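Cycloalternan-forming enzyme (Listeria monocytogenes serovar 1/2a, PDB 5F7U) is a multidomain member of glycoside hydrolase family 31, with a TIM barrel flanked by beta-rich domains that include a family 6 carbohydrate-binding module. Local coordinates at residues N47-W52 and G98-G103; G799-M804 and G834-S839; N825-V830 and T875-S880. The protein carries 1 engineered substitution. One frame throughout, in Å; residues are numbered along the deposited sequence. Where two conformers were deposited one is given.

Contact 1 comes first along the chain and stands alone in the N-terminal beta region, where strands 49-57 and 91-100 pair. Contacts 2 and 3 lie on the opposite side of the chain's centre, their centres about 81 and 86 Å from that of contact 1, the TIM barrel falling between contact 1 and these two in sequence. These two sit in one beta region, centres about 10 Å apart, and their segments alternate along the chain. Strands 801-806 and 825-830 are neighbours in one mixed sheet, which 874-879 extends in contact 3, whereas 835-842 in contact 2 belongs to another sheet. Contact 3 therefore builds within a sheet, and contact 2 ties that sheet to its partner.

Contact 1 (N47-W52 and G98-G103); sequences NGQDVW and GSTNGG
Asp50 and Ser99 are a hydrogen-bonded pair between antiparallel strands, and the backbone here is the tight part of the contact. Asp50 N donates to Ser99 O at 2.8 Å, almost straight at the hydrogen (177°), and Ser99 N returns the bond to Asp50 O at 3.0 Å. Beyond the end of the strands, Asn101 N donates to Gly48 O at 2.9 Å, and the CA of Thr100 leans on the same oxygen in a CA-H...O contact.

On the face shared by Asp50 and Ser99, the serine hydroxyl meets the indole of Trp52 at its edge and near its plane, OG lying 3.3 Å from CZ3. A chi1 of 58° in Ser99 turns OG to this rim of the indole and to a bound water. The far side of the indole is anchored by NE1, which bonds to Glu54. The other face carries Gln49 and Thr100, whose side chains pass at a slant with CG of Gln49 3.4 Å from OG1 of Thr100. Their polar ends are gathered by Glu46, and OE1 of Gln49 bonds to Thr42. Next to them Val51 is buried opposite Gly98 and packs on Ile40 of strand 36-43 and Trp79 of strand 76-84.

The turn side is looser. Asn101 is exposed, its OD1 lying 3.7 Å from CA of Gly48. The water links the two segments here: it donates to OD2 of Asp50 (2.8 Å), accepts from N of Gly102 and bonds OG of Ser99 (2.9 Å), tying an exposed carboxylate to the loop. Thr100 to Gly103 is a type I' turn, and it leads strand 91-100 into its antiparallel neighbour 106-129. Such paired, turn-linked strands are consistent with the immunoglobulin-like sandwich of the E-set clan.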
loop_
_atom_site.group_PDB
_atom_site.type_symbol
_atom_site.label_atom_id
_atom_site.label_comp_id
_atom_site.label_asym_id
_atom_site.label_seq_id
_atom_site.Cartn_x
_atom_site.Cartn_y
_atom_site.Cartn_z
ATOM N N ASN A 47 52.080 -21.173 -12.450
ATOM C CA ASN A 47 52.219 -22.531 -12.986
ATOM C C ASN A 47 52.488 -23.511 -11.842
ATOM O O ASN A 47 53.053 -23.138 -10.810
ATOM C CB ASN A 47 53.357 -22.601 -14.030
ATOM C CG ASN A 47 52.987 -21.942 -15.359
ATOM O OD1 ASN A 47 51.875 -22.099 -15.871
ATOM N ND2 ASN A 47 53.937 -21.213 -15.937
ATOM N N GLY A 48 52.073 -24.759 -12.015
ATOM C CA GLY A 48 52.395 -25.797 -11.036
ATOM C C GLY A 48 51.461 -25.813 -9.843
ATOM O O GLY A 48 51.780 -26.401 -8.810
ATOM N N GLN A 49 50.315 -25.152 -9.973
ATOM C CA GLN A 49 49.275 -25.229 -8.948
ATOM C C GLN A 49 48.428 -26.466 -9.163
ATOM O O GLN A 49 48.089 -26.790 -10.298
ATOM C CB GLN A 49 48.387 -23.982 -8.975
ATOM C CG GLN A 49 49.127 -22.723 -8.551
ATOM C CD GLN A 49 48.209 -21.562 -8.193
ATOM O OE1 GLN A 49 47.027 -21.530 -8.560
ATOM N NE2 GLN A 49 48.758 -20.595 -7.461
ATOM N N ASP A 50 48.109 -27.151 -8.064
ATOM C CA ASP A 50 47.161 -28.264 -8.056
ATOM C C ASP A 50 46.024 -27.929 -7.118
ATOM O O ASP A 50 46.252 -27.375 -6.041
ATOM C CB ASP A 50 47.836 -29.553 -7.571
ATOM C CG ASP A 50 48.998 -29.959 -8.430
ATOM O OD1 ASP A 50 48.835 -30.079 -9.664
ATOM O OD2 ASP A 50 50.089 -30.171 -7.865
ATOM N N VAL A 51 44.803 -28.243 -7.550
ATOM C CA VAL A 51 43.614 -28.072 -6.726
ATOM C C VAL A 51 42.851 -29.378 -6.768
ATOM O O VAL A 51 42.650 -29.972 -7.839
ATOM C CB VAL A 51 42.723 -26.888 -7.202
ATOM C CG1 VAL A 51 41.424 -26.802 -6.401
ATOM C CG2 VAL A 51 43.492 -25.587 -7.064
ATOM N N TRP A 52 42.461 -29.840 -5.584
ATOM C CA TRP A 52 41.785 -31.118 -5.469
ATOM C C TRP A 52 40.816 -31.121 -4.302
ATOM O O TRP A 52 40.804 -30.195 -3.477
ATOM C CB TRP A 52 42.793 -32.273 -5.370
ATOM C CG TRP A 52 43.521 -32.359 -4.066
ATOM C CD1 TRP A 52 43.203 -33.168 -3.008
ATOM C CD2 TRP A 52 44.677 -31.615 -3.673
ATOM N NE1 TRP A 52 44.106 -32.981 -1.978
ATOM C CE2 TRP A 52 45.022 -32.039 -2.360
ATOM C CE3 TRP A 52 45.475 -30.646 -4.301
ATOM C CZ2 TRP A 52 46.128 -31.518 -1.663
ATOM C CZ3 TRP A 52 46.574 -30.116 -3.599
ATOM C CH2 TRP A 52 46.886 -30.561 -2.292
ATOM N N GLY A 98 44.401 -26.512 -2.174
ATOM C CA GLY A 98 45.331 -26.058 -3.212
ATOM C C GLY A 98 46.756 -26.041 -2.704
ATOM O O GLY A 98 46.994 -25.740 -1.540
ATOM N N SER A 99 47.695 -26.388 -3.582
ATOM C CA SER A 99 49.124 -26.205 -3.312
ATOM C C SER A 99 49.891 -26.019 -4.611
ATOM O O SER A 99 49.418 -26.402 -5.683
ATOM C CB SER A 99 49.700 -27.377 -2.520
ATOM O OG SER A 99 49.510 -28.584 -3.218
ATOM N N THR A 100 51.078 -25.429 -4.499
ATOM C CA THR A 100 51.936 -25.171 -5.649
ATOM C C THR A 100 53.196 -26.014 -5.496
ATOM O O THR A 100 53.826 -26.009 -4.430
ATOM C CB THR A 100 52.268 -23.664 -5.781
ATOM O OG1 THR A 100 51.047 -22.912 -5.800
ATOM C CG2 THR A 100 53.048 -23.371 -7.067
ATOM N N ASN A 101 53.527 -26.753 -6.556
ATOM C CA ASN A 101 54.719 -27.627 -6.608
ATOM C C ASN A 101 54.918 -28.517 -5.366
ATOM O O ASN A 101 56.021 -28.598 -4.823
ATOM C CB ASN A 101 56.000 -26.810 -6.899
ATOM C CG ASN A 101 55.897 -25.955 -8.159
ATOM O OD1 ASN A 101 55.504 -26.430 -9.230
ATOM N ND2 ASN A 101 56.285 -24.683 -8.041
ATOM N N GLY A 102 53.843 -29.160 -4.914
ATOM C CA GLY A 102 53.881 -30.059 -3.749
ATOM C C GLY A 102 54.095 -29.439 -2.371
ATOM O O GLY A 102 54.365 -30.162 -1.406
ATOM N N GLY A 103 53.958 -28.113 -2.268
ATOM C CA GLY A 103 54.195 -27.392 -1.015
ATOM C C GLY A 103 53.012 -27.336 -0.061
ATOM O O GLY A 103 52.080 -28.132 -0.164
HETATM O O HOH W 1 51.157 -28.966 -5.524
#

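Contact 2 (G799-M804 and G834-S839); sequences GAIIPM and GDSEYS
Tyr838 offers one face of its ring to the backbone of Ile801, whose carbonyl oxygen stands 3.6 Å above the plane of that ring, over its centre. The ring reaches this place because CG is anti to the backbone N of Tyr838 (chi1 179°), which runs it along the 801-804 strand. The side chains of Ile801 and Tyr838 run antiparallel alongside one another, CB against CB at 3.8 Å, and the isoleucine's CD1 heads back to Ser836, 3.8 Å from its OG. The side chain of Pro803 lies roughly perpendicular to the direction of the tyrosine side chain: its CD is 3.5 Å from CE2 of Tyr838, and its CG 3.3 Å from OH. The proline also touches Phe828 and the helix 702-715.

Ser836 makes the direct polar link. Its OG donates to O of Gly799 at 2.8 Å, lying in the carbonyl plane on a lone pair, and a water 2.9 Å from the same O of Gly799 probably donates as well.

The strand axes come no closer than 7.9 Å, inclined at 35°, too far for backbone pairing, and belong to different sheets. Side chains of 834-839 meet side chains and carbonyl oxygens of 799-804. The Ile801-Pro803 end, mainly apolar with a carbonyl oxygen over the ring face, fits by shape; the one direct hydrogen bond across the segments, Ser836 OG to Gly799 O, supplies direction.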
loop_
_atom_site.group_PDB
_atom_site.type_symbol
_atom_site.label_atom_id
_atom_site.label_comp_id
_atom_site.label_asym_id
_atom_site.label_seq_id
_atom_site.Cartn_x
_atom_site.Cartn_y
_atom_site.Cartn_z
ATOM N N GLY A 799 -24.418 7.754 -1.302
ATOM C CA GLY A 799 -24.593 7.587 0.141
ATOM C C GLY A 799 -23.432 8.134 0.946
ATOM O O GLY A 799 -23.530 8.196 2.175
ATOM N N ALA A 800 -22.367 8.580 0.271
ATOM C CA ALA A 800 -21.160 9.098 0.960
ATOM C C ALA A 800 -21.473 10.242 1.915
ATOM O O ALA A 800 -22.268 11.124 1.602
ATOM C CB ALA A 800 -20.107 9.537 -0.045
ATOM N N ILE A 801 -20.837 10.189 3.080
ATOM C CA ILE A 801 -20.831 11.269 4.074
ATOM C C ILE A 801 -19.351 11.558 4.301
ATOM O O ILE A 801 -18.627 10.718 4.831
ATOM C CB ILE A 801 -21.537 10.866 5.397
ATOM C CG1 ILE A 801 -23.008 10.495 5.122
ATOM C CG2 ILE A 801 -21.446 12.021 6.403
ATOM C CD1 ILE A 801 -23.634 9.542 6.139
ATOM N N ILE A 802 -18.903 12.728 3.840
ATOM C CA ILE A 802 -17.464 13.056 3.810
ATOM C C ILE A 802 -17.182 14.272 4.696
ATOM O O ILE A 802 -17.562 15.378 4.335
ATOM C CB ILE A 802 -16.985 13.312 2.365
ATOM C CG1 ILE A 802 -17.236 12.064 1.491
ATOM C CG2 ILE A 802 -15.504 13.719 2.331
ATOM C CD1 ILE A 802 -17.289 12.369 -0.004
ATOM N N PRO A 803 -16.493 14.072 5.844
ATOM C CA PRO A 803 -16.144 15.220 6.703
ATOM C C PRO A 803 -15.026 16.038 6.093
ATOM O O PRO A 803 -14.077 15.475 5.510
ATOM C CB PRO A 803 -15.673 14.579 7.999
ATOM C CG PRO A 803 -15.177 13.228 7.592
ATOM C CD PRO A 803 -15.979 12.798 6.382
ATOM N N MET A 804 -15.140 17.355 6.216
ATOM C CA MET A 804 -14.202 18.276 5.595
ATOM C C MET A 804 -13.916 19.459 6.512
ATOM O O MET A 804 -14.736 19.817 7.351
ATOM C CB MET A 804 -14.724 18.776 4.248
ATOM C CG MET A 804 -15.110 17.695 3.248
ATOM S SD MET A 804 -15.705 18.414 1.710
ATOM C CE MET A 804 -17.169 19.289 2.227
ATOM N N GLY A 834 -30.629 6.427 -0.163
ATOM C CA GLY A 834 -31.190 5.575 0.891
ATOM C C GLY A 834 -30.686 5.988 2.263
ATOM O O GLY A 834 -30.497 7.189 2.530
ATOM N N ASP A 835 -30.470 4.998 3.132
ATOM C CA ASP A 835 -30.006 5.253 4.497
ATOM C C ASP A 835 -28.533 4.982 4.558
ATOM O O ASP A 835 -28.088 3.891 4.220
ATOM C CB ASP A 835 -30.737 4.367 5.515
ATOM C CG ASP A 835 -32.185 4.769 5.702
ATOM O OD1 ASP A 835 -32.584 5.876 5.281
ATOM O OD2 ASP A 835 -32.938 3.971 6.306
ATOM N N SER A 836 -27.771 5.992 4.953
ATOM C CA SER A 836 -26.347 5.812 5.125
ATOM C C SER A 836 -25.883 6.339 6.466
ATOM O O SER A 836 -26.558 7.158 7.107
ATOM C CB SER A 836 -25.553 6.380 3.931
ATOM O OG SER A 836 -25.874 7.724 3.667
ATOM N N GLU A 837 -24.766 5.796 6.927
ATOM C CA GLU A 837 -24.245 6.146 8.243
ATOM C C GLU A 837 -22.743 6.263 8.150
ATOM O O GLU A 837 -22.110 5.631 7.291
ATOM C CB GLU A 837 -24.682 5.138 9.315
ATOM C CG GLU A 837 -24.104 3.738 9.174
ATOM C CD GLU A 837 -24.761 2.692 10.073
ATOM O OE1 GLU A 837 -25.275 3.031 11.167
ATOM O OE2 GLU A 837 -24.754 1.495 9.680
ATOM N N TYR A 838 -22.178 7.078 9.025
ATOM C CA TYR A 838 -20.744 7.280 9.034
ATOM C C TYR A 838 -20.284 7.586 10.447
ATOM O O TYR A 838 -20.930 8.356 11.149
ATOM C CB TYR A 838 -20.410 8.441 8.112
ATOM C CG TYR A 838 -18.943 8.814 8.028
ATOM C CD1 TYR A 838 -18.052 8.047 7.274
ATOM C CD2 TYR A 838 -18.459 9.972 8.655
ATOM C CE1 TYR A 838 -16.711 8.408 7.157
ATOM C CE2 TYR A 838 -17.121 10.339 8.546
ATOM C CZ TYR A 838 -16.252 9.549 7.805
ATOM O OH TYR A 838 -14.927 9.922 7.662
ATOM N N SER A 839 -19.178 6.971 10.847
ATOM C CA SER A 839 -18.576 7.227 12.152
ATOM C C SER A 839 -17.361 8.111 11.937
ATOM O O SER A 839 -16.340 7.644 11.417
ATOM C CB SER A 839 -18.161 5.909 12.814
ATOM O OG SER A 839 -18.013 6.056 14.215
HETATM O O HOH W 2 -21.810 6.879 4.146
#

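Contact 3 (N825-V830 and T875-S880); sequences NLTFRV and TMQVFS
The methyl of Met876 is the apolar centre, lodged against Val830 and Phe828. Its CE is 3.4 Å from CG2 of Val830, closer than usual for two carbons, and 3.7 Å from CB of Phe828. The methionine chain bends at chi2 and chi3 (-57° and -61°), which folds CE back over the neighbouring strand. The sulfur makes a Met-aromatic contact with Phe828, SD standing 5.3 Å from the ring centroid in an oblique approach. Beyond this group, Phe828 and Val830 reach Ile852 and Val854 of strand 848-857.

Between the two faces the strands run parallel, joined by five backbone hydrogen bonds from Leu826 to Phe879. Phe828 is gripped twice: its N donates to O of Thr875, and its O accepts from N of Gln877 at 2.8 Å.

The other face begins with Thr827, whose CG2 touches CG of Gln877 at 3.7 Å, and ends in the polar edge. There Arg829 approaches Gln877 side-on, NE at 2.8 Å and NH1 at 3.1 Å from the single acceptor OE1. Both nitrogens come from one side of the amide plane, which is turned 27° from the guanidinium. Tyr831 bonds NH2 of Arg829, and O of Tyr810 takes NE2 of Gln877, so both buried polar groups have further partners. Here is the parallel pair of a mixed sheet, with antiparallel neighbours 801-806 and 917-922 outside it, packed on strand 848-857 of a second sheet, consistent with a beta-sandwich.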
loop_
_atom_site.group_PDB
_atom_site.type_symbol
_atom_site.label_atom_id
_atom_site.label_comp_id
_atom_site.label_asym_id
_atom_site.label_seq_id
_atom_site.Cartn_x
_atom_site.Cartn_y
_atom_site.Cartn_z
ATOM N N ASN A 825 -14.146 25.644 9.365
ATOM C CA ASN A 825 -15.561 25.245 9.275
ATOM C C ASN A 825 -15.685 23.739 9.083
ATOM O O ASN A 825 -15.432 23.220 7.978
ATOM C CB ASN A 825 -16.283 25.965 8.134
ATOM C CG ASN A 825 -16.290 27.473 8.298
ATOM O OD1 ASN A 825 -16.481 27.988 9.396
ATOM N ND2 ASN A 825 -16.114 28.187 7.200
ATOM N N LEU A 826 -16.045 23.031 10.147
ATOM C CA LEU A 826 -16.233 21.572 10.026
ATOM C C LEU A 826 -17.493 21.350 9.197
ATOM O O LEU A 826 -18.564 21.889 9.523
ATOM C CB LEU A 826 -16.346 20.921 11.394
ATOM C CG LEU A 826 -16.647 19.428 11.487
ATOM C CD1 LEU A 826 -15.520 18.601 10.891
ATOM C CD2 LEU A 826 -16.840 19.100 12.962
ATOM N N THR A 827 -17.342 20.556 8.138
ATOM C CA THR A 827 -18.324 20.436 7.063
ATOM C C THR A 827 -18.520 18.964 6.732
ATOM O O THR A 827 -17.567 18.199 6.815
ATOM C CB THR A 827 -17.866 21.224 5.815
ATOM O OG1 THR A 827 -17.688 22.605 6.165
ATOM C CG2 THR A 827 -18.887 21.155 4.665
ATOM N N PHE A 828 -19.751 18.559 6.402
ATOM C CA PHE A 828 -19.986 17.193 5.936
ATOM C C PHE A 828 -20.658 17.251 4.581
ATOM O O PHE A 828 -21.789 17.746 4.472
ATOM C CB PHE A 828 -20.848 16.383 6.920
ATOM C CG PHE A 828 -20.200 16.182 8.255
ATOM C CD1 PHE A 828 -20.310 17.158 9.247
ATOM C CD2 PHE A 828 -19.468 15.017 8.526
ATOM C CE1 PHE A 828 -19.683 16.994 10.480
ATOM C CE2 PHE A 828 -18.868 14.836 9.769
ATOM C CZ PHE A 828 -18.963 15.836 10.736
ATOM N N ARG A 829 -19.947 16.758 3.570
ATOM C CA ARG A 829 -20.468 16.639 2.217
ATOM C C ARG A 829 -21.251 15.331 2.127
ATOM O O ARG A 829 -20.735 14.275 2.491
ATOM C CB ARG A 829 -19.299 16.660 1.221
ATOM C CG ARG A 829 -19.649 16.517 -0.253
ATOM C CD ARG A 829 -20.368 17.732 -0.838
ATOM N NE ARG A 829 -19.523 18.919 -0.983
ATOM C CZ ARG A 829 -18.679 19.140 -1.985
ATOM N NH1 ARG A 829 -18.012 20.296 -2.032
ATOM N NH2 ARG A 829 -18.507 18.224 -2.944
ATOM N N VAL A 830 -22.496 15.414 1.641
ATOM C CA VAL A 830 -23.443 14.303 1.674
ATOM C C VAL A 830 -24.027 14.095 0.287
ATOM O O VAL A 830 -24.530 15.045 -0.320
ATOM C CB VAL A 830 -24.592 14.576 2.690
ATOM C CG1 VAL A 830 -25.635 13.456 2.662
ATOM C CG2 VAL A 830 -24.019 14.712 4.112
ATOM N N THR A 875 -21.429 22.420 9.250
ATOM C CA THR A 875 -22.099 22.776 8.008
ATOM C C THR A 875 -22.291 21.508 7.181
ATOM O O THR A 875 -21.318 20.833 6.851
ATOM C CB THR A 875 -21.291 23.805 7.187
ATOM O OG1 THR A 875 -21.066 24.997 7.961
ATOM C CG2 THR A 875 -22.023 24.171 5.886
ATOM N N MET A 876 -23.535 21.175 6.865
ATOM C CA MET A 876 -23.789 20.121 5.888
ATOM C C MET A 876 -23.720 20.733 4.486
ATOM O O MET A 876 -24.230 21.840 4.264
ATOM C CB MET A 876 -25.183 19.488 6.069
ATOM C CG MET A 876 -25.527 18.975 7.458
ATOM S SD MET A 876 -24.392 17.744 8.140
ATOM C CE MET A 876 -24.542 16.415 6.963
ATOM N N GLN A 877 -23.120 20.008 3.542
ATOM C CA GLN A 877 -23.294 20.331 2.126
ATOM C C GLN A 877 -23.971 19.145 1.460
ATOM O O GLN A 877 -23.329 18.135 1.148
ATOM C CB GLN A 877 -21.962 20.632 1.424
ATOM C CG GLN A 877 -21.245 21.894 1.895
ATOM C CD GLN A 877 -19.986 22.185 1.099
ATOM O OE1 GLN A 877 -19.339 21.275 0.557
ATOM N NE2 GLN A 877 -19.621 23.470 1.027
ATOM N N VAL A 878 -25.272 19.278 1.239
ATOM C CA VAL A 878 -26.088 18.165 0.743
ATOM C C VAL A 878 -26.319 18.322 -0.757
ATOM O O VAL A 878 -26.857 19.346 -1.205
ATOM C CB VAL A 878 -27.454 18.095 1.479
ATOM C CG1 VAL A 878 -28.218 16.830 1.102
ATOM C CG2 VAL A 878 -27.279 18.172 2.988
ATOM N N PHE A 879 -25.980 17.278 -1.517
ATOM C CA PHE A 879 -26.194 17.255 -2.978
ATOM C C PHE A 879 -27.692 17.075 -3.218
ATOM O O PHE A 879 -28.254 16.029 -2.874
ATOM C CB PHE A 879 -25.375 16.106 -3.586
ATOM C CG PHE A 879 -25.262 16.125 -5.094
ATOM C CD1 PHE A 879 -24.736 17.233 -5.779
ATOM C CD2 PHE A 879 -25.598 14.975 -5.836
ATOM C CE1 PHE A 879 -24.576 17.210 -7.176
ATOM C CE2 PHE A 879 -25.460 14.958 -7.221
ATOM C CZ PHE A 879 -24.938 16.064 -7.892
ATOM N N SER A 880 -28.347 18.108 -3.749
ATOM C CA SER A 880 -29.807 18.085 -3.956
ATOM C C SER A 880 -30.241 19.324 -4.693
ATOM O O SER A 880 -29.456 20.251 -4.860
ATOM C CB SER A 880 -30.563 18.053 -2.609
ATOM O OG SER A 880 -30.557 19.337 -1.980
HETATM O O HOH W 3 -19.151 24.581 9.959
#